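Local coordinates for NlpC/P60 domain-containing protein (Mycobacterium avium subsp. paratuberculosis, PDB 3GT2), which is of unknown function but belongs, as a P60 domain, to the peptidase C40 family, lacks the catalytic nucleophile and base of active relatives, and probably does not cleave peptides, at residues 10-13 with 14-18; 72-75 with 76-79. One frame throughout, in Å; residues are numbered along the deposited sequence.

Interaction 1: 10-13 with 14-18; sequences MDYQ and QATDV
Within the amino-terminal alpha-helix, residues 7-24, one turn brings Tyr12 and Thr16 together through the doubly used carbonyl of Tyr12. Thr16 N donates to Tyr12 O at 2.9 Å with an N-H...O angle of 163°, and Thr16 OG1 donates to the same Tyr12 O at 2.8 Å. The two donors approach from opposite faces of the carbonyl plane, the hydroxyl standing 37° out of it and so not on a lone pair. Thr16 can make this second bond because its OG1 lies anti to the carbonyl carbon and beside the backbone N (chi1 -60°), which turns the hydroxyl back along the helix. The same OG1 sits over one face of the Tyr12 ring, 3.6 Å above its plane and displaced toward the rim, nearest CE1.

On another side of the helix the Gln14 side chain runs alongside that of Met10, a selenomethionine, with Gln14 OE1 3.8 Å from Met10 CG. The backbone supplies the regular i to i+4 bonds, among them Ala15 N to Asp11 O at 2.8 Å and Asp17 N to Gln13 O at 3.1 Å. Met10, Gln14 and Asp17 are exposed, whereas Thr16 is buried. Tyr12, Ala15 and Thr16 touch Leu140, just beyond strand 136-138, and Tyr12 also meets Arg91 in the loop before strand 95-98.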
loop_
_atom_site.group_PDB
_atom_site.type_symbol
_atom_site.label_atom_id
_atom_site.label_comp_id
_atom_site.label_asym_id
_atom_site.label_seq_id
_atom_site.Cartn_x
_atom_site.Cartn_y
_atom_site.Cartn_z
HETATM N N MSE A 10 20.204 -0.097 -7.906
HETATM C CA MSE A 10 20.157 1.240 -7.318
HETATM C C MSE A 10 18.807 1.914 -7.551
HETATM O O MSE A 10 18.237 2.496 -6.636
HETATM C CB MSE A 10 21.267 2.136 -7.865
HETATM C CG MSE A 10 21.273 3.517 -7.242
HETATM SE SE MSE A 10 22.705 4.649 -7.958
HETATM C CE MSE A 10 22.173 4.667 -9.844
ATOM N N ASP A 11 18.294 1.828 -8.774
ATOM C CA ASP A 11 17.002 2.439 -9.083
ATOM C C ASP A 11 15.894 1.829 -8.232
ATOM O O ASP A 11 15.038 2.540 -7.704
ATOM C CB ASP A 11 16.673 2.308 -10.572
ATOM C CG ASP A 11 17.446 3.300 -11.428
ATOM O OD1 ASP A 11 18.175 4.138 -10.856
ATOM O OD2 ASP A 11 17.323 3.242 -12.673
ATOM N N TYR A 12 15.924 0.509 -8.102
ATOM C CA TYR A 12 14.985 -0.221 -7.256
ATOM C C TYR A 12 15.069 0.265 -5.812
ATOM O O TYR A 12 14.063 0.578 -5.197
ATOM C CB TYR A 12 15.301 -1.714 -7.338
ATOM C CG TYR A 12 14.610 -2.585 -6.320
ATOM C CD1 TYR A 12 13.226 -2.655 -6.254
ATOM C CD2 TYR A 12 15.347 -3.371 -5.445
ATOM C CE1 TYR A 12 12.594 -3.473 -5.331
ATOM C CE2 TYR A 12 14.726 -4.192 -4.520
ATOM C CZ TYR A 12 13.350 -4.238 -4.464
ATOM O OH TYR A 12 12.732 -5.053 -3.538
ATOM N N GLN A 13 16.284 0.337 -5.278
ATOM C CA GLN A 13 16.490 0.808 -3.914
ATOM C C GLN A 13 16.070 2.264 -3.741
ATOM O O GLN A 13 15.479 2.643 -2.726
ATOM C CB GLN A 13 17.956 0.628 -3.515
ATOM C CG GLN A 13 18.402 -0.825 -3.475
ATOM C CD GLN A 13 19.916 -0.966 -3.505
ATOM O OE1 GLN A 13 20.453 -2.079 -3.547
ATOM N NE2 GLN A 13 20.612 0.169 -3.494
ATOM N N GLN A 14 16.386 3.086 -4.733
ATOM C CA GLN A 14 16.020 4.489 -4.678
ATOM C C GLN A 14 14.511 4.664 -4.732
ATOM O O GLN A 14 13.943 5.456 -3.977
ATOM C CB GLN A 14 16.656 5.240 -5.836
ATOM C CG GLN A 14 17.914 5.978 -5.485
ATOM C CD GLN A 14 18.332 6.906 -6.603
ATOM O OE1 GLN A 14 18.901 6.471 -7.602
ATOM N NE2 GLN A 14 18.035 8.193 -6.450
ATOM N N ALA A 15 13.862 3.924 -5.629
ATOM C CA ALA A 15 12.403 3.976 -5.734
ATOM C C ALA A 15 11.754 3.519 -4.435
ATOM O O ALA A 15 10.846 4.158 -3.918
ATOM C CB ALA A 15 11.920 3.124 -6.904
ATOM N N THR A 16 12.233 2.403 -3.898
ATOM C CA THR A 16 11.682 1.862 -2.667
ATOM C C THR A 16 11.742 2.884 -1.527
ATOM O O THR A 16 10.779 3.057 -0.788
ATOM C CB THR A 16 12.406 0.560 -2.273
ATOM O OG1 THR A 16 12.247 -0.395 -3.330
ATOM C CG2 THR A 16 11.830 -0.003 -0.997
ATOM N N ASP A 17 12.873 3.574 -1.411
ATOM C CA ASP A 17 13.063 4.597 -0.392
ATOM C C ASP A 17 12.109 5.786 -0.552
ATOM O O ASP A 17 11.576 6.302 0.425
ATOM C CB ASP A 17 14.509 5.095 -0.413
ATOM C CG ASP A 17 14.731 6.254 0.528
ATOM O OD1 ASP A 17 14.928 6.001 1.735
ATOM O OD2 ASP A 17 14.711 7.419 0.065
ATOM N N VAL A 18 11.900 6.220 -1.787
ATOM C CA VAL A 18 10.973 7.318 -2.061
ATOM C C VAL A 18 9.543 6.954 -1.671
ATOM O O VAL A 18 8.817 7.757 -1.076
ATOM C CB VAL A 18 11.004 7.704 -3.554
ATOM C CG1 VAL A 18 9.756 8.489 -3.924
ATOM C CG2 VAL A 18 12.267 8.504 -3.876
#

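Interaction 2: 72-75 with 76-79; sequences PRSS and GAMY
With chi1 at 90°, Ser74 holds its hydroxyl over the start of the helix that follows, where OG accepts from Ala77 N at 3.0 Å with an N-H...O angle of 144°. Met78, a selenomethionine, has CG anti to the carbonyl carbon (chi1 -68°), which carries CG alongside Ser74 O and, the chain being extended, takes its terminal methyl on to the preceding loop, in a tight 3.0 Å approach of Met78 CE to Pro72 O.

Ser74 thus engages the first turn through side chain and backbone alike: its O accepts from Met78 N at 3.1 Å and only weakly from Ala77 N. Its OG also makes a weak bond to Arg73 O, 2.6 Å away. The Ala77 methyl packs against this cap, with CB 3.1 Å from Ser74 OG, and makes an apolar contact with Pro72 CB at 3.6 Å. Pro72 CD approaches Met78 CG more loosely, at 4.3 Å. One residue further on, Tyr79 N donates to Ser75 O, four residues back, at 3.0 Å.

The buried Ser75 hydroxyl is satisfied by Gly102 O, while Met78 packs on Ser57, Met60 and Gln61 of helix 56-65. Ser57 OG also bonds Ser74 N, tying the cap residue to that helix. The side-chain bond from Ser74 to a backbone N-H three residues ahead is the signature of a serine N-cap, here beginning the short helix 75-78 within the NlpC/P60 domain.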
loop_
_atom_site.group_PDB
_atom_site.type_symbol
_atom_site.label_atom_id
_atom_site.label_comp_id
_atom_site.label_asym_id
_atom_site.label_seq_id
_atom_site.Cartn_x
_atom_site.Cartn_y
_atom_site.Cartn_z
ATOM N N PRO A 72 -3.205 0.586 -10.135
ATOM C CA PRO A 72 -4.655 0.471 -10.310
ATOM C C PRO A 72 -5.407 0.813 -9.034
ATOM O O PRO A 72 -4.895 0.665 -7.908
ATOM C CB PRO A 72 -4.874 -1.012 -10.632
ATOM C CG PRO A 72 -3.517 -1.568 -10.980
ATOM C CD PRO A 72 -2.481 -0.675 -10.368
ATOM N N ARG A 73 -6.637 1.273 -9.211
ATOM C CA ARG A 73 -7.529 1.462 -8.091
ATOM C C ARG A 73 -8.022 0.080 -7.689
ATOM O O ARG A 73 -8.233 -0.783 -8.546
ATOM C CB ARG A 73 -8.690 2.399 -8.460
ATOM C CG ARG A 73 -8.295 3.889 -8.505
ATOM C CD ARG A 73 -8.188 4.460 -9.933
ATOM N NE ARG A 73 -7.162 5.505 -10.052
ATOM C CZ ARG A 73 -7.047 6.339 -11.083
ATOM N NH1 ARG A 73 -7.905 6.278 -12.094
ATOM N NH2 ARG A 73 -6.071 7.237 -11.109
ATOM N N SER A 74 -8.150 -0.122 -6.380
ATOM C CA SER A 74 -8.607 -1.378 -5.773
ATOM C C SER A 74 -7.468 -2.345 -5.466
ATOM O O SER A 74 -6.598 -2.596 -6.299
ATOM C CB SER A 74 -9.705 -2.070 -6.599
ATOM O OG SER A 74 -9.173 -2.970 -7.555
ATOM N N SER A 75 -7.476 -2.874 -4.250
ATOM C CA SER A 75 -6.473 -3.860 -3.873
ATOM C C SER A 75 -6.559 -5.114 -4.751
ATOM O O SER A 75 -5.535 -5.716 -5.076
ATOM C CB SER A 75 -6.603 -4.218 -2.393
ATOM O OG SER A 75 -7.855 -4.826 -2.128
ATOM N N GLY A 76 -7.774 -5.498 -5.137
ATOM C CA GLY A 76 -7.967 -6.656 -5.999
ATOM C C GLY A 76 -7.274 -6.511 -7.343
ATOM O O GLY A 76 -6.769 -7.487 -7.899
ATOM N N ALA A 77 -7.230 -5.290 -7.864
ATOM C CA ALA A 77 -6.556 -5.037 -9.132
ATOM C C ALA A 77 -5.041 -4.952 -8.957
ATOM O O ALA A 77 -4.286 -5.353 -9.841
ATOM C CB ALA A 77 -7.091 -3.755 -9.783
HETATM N N MSE A 78 -4.590 -4.416 -7.824
HETATM C CA MSE A 78 -3.152 -4.379 -7.547
HETATM C C MSE A 78 -2.586 -5.789 -7.434
HETATM O O MSE A 78 -1.431 -6.031 -7.781
HETATM C CB MSE A 78 -2.861 -3.604 -6.264
HETATM C CG MSE A 78 -3.138 -2.130 -6.351
HETATM SE SE MSE A 78 -3.018 -1.261 -4.608
HETATM C CE MSE A 78 -3.660 0.484 -5.152
ATOM N N TYR A 79 -3.405 -6.717 -6.943
ATOM C CA TYR A 79 -2.985 -8.099 -6.756
ATOM C C TYR A 79 -2.685 -8.745 -8.098
ATOM O O TYR A 79 -2.036 -9.773 -8.160
ATOM C CB TYR A 79 -4.094 -8.884 -6.073
ATOM C CG TYR A 79 -3.665 -10.212 -5.504
ATOM C CD1 TYR A 79 -2.667 -10.284 -4.536
ATOM C CD2 TYR A 79 -4.274 -11.395 -5.913
ATOM C CE1 TYR A 79 -2.276 -11.497 -3.999
ATOM C CE2 TYR A 79 -3.885 -12.616 -5.382
ATOM C CZ TYR A 79 -2.886 -12.655 -4.421
ATOM O OH TYR A 79 -2.483 -13.847 -3.871
#

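How the interactions relate
Interactions 1 and 2 are separate local contacts that follow one another along the chain; their centres lie 22 Å apart and their nearest atoms about 14 Å, so neither touches the other. Both use a hydroxyl to supplement backbone bonding: inside a long helix Thr16 donates backward to a carbonyl, whereas at a helix start Ser74 accepts from a later N-H. Interaction 1 is a surface contact 16 Å from the chain centre; interaction 2, at 10 Å, is partly buried. Through Met78 and Ser74, interaction 2 meets Ser57 at the start of helix 56-65, where active relatives carry their nucleophilic cysteine; this chain contains no cysteine.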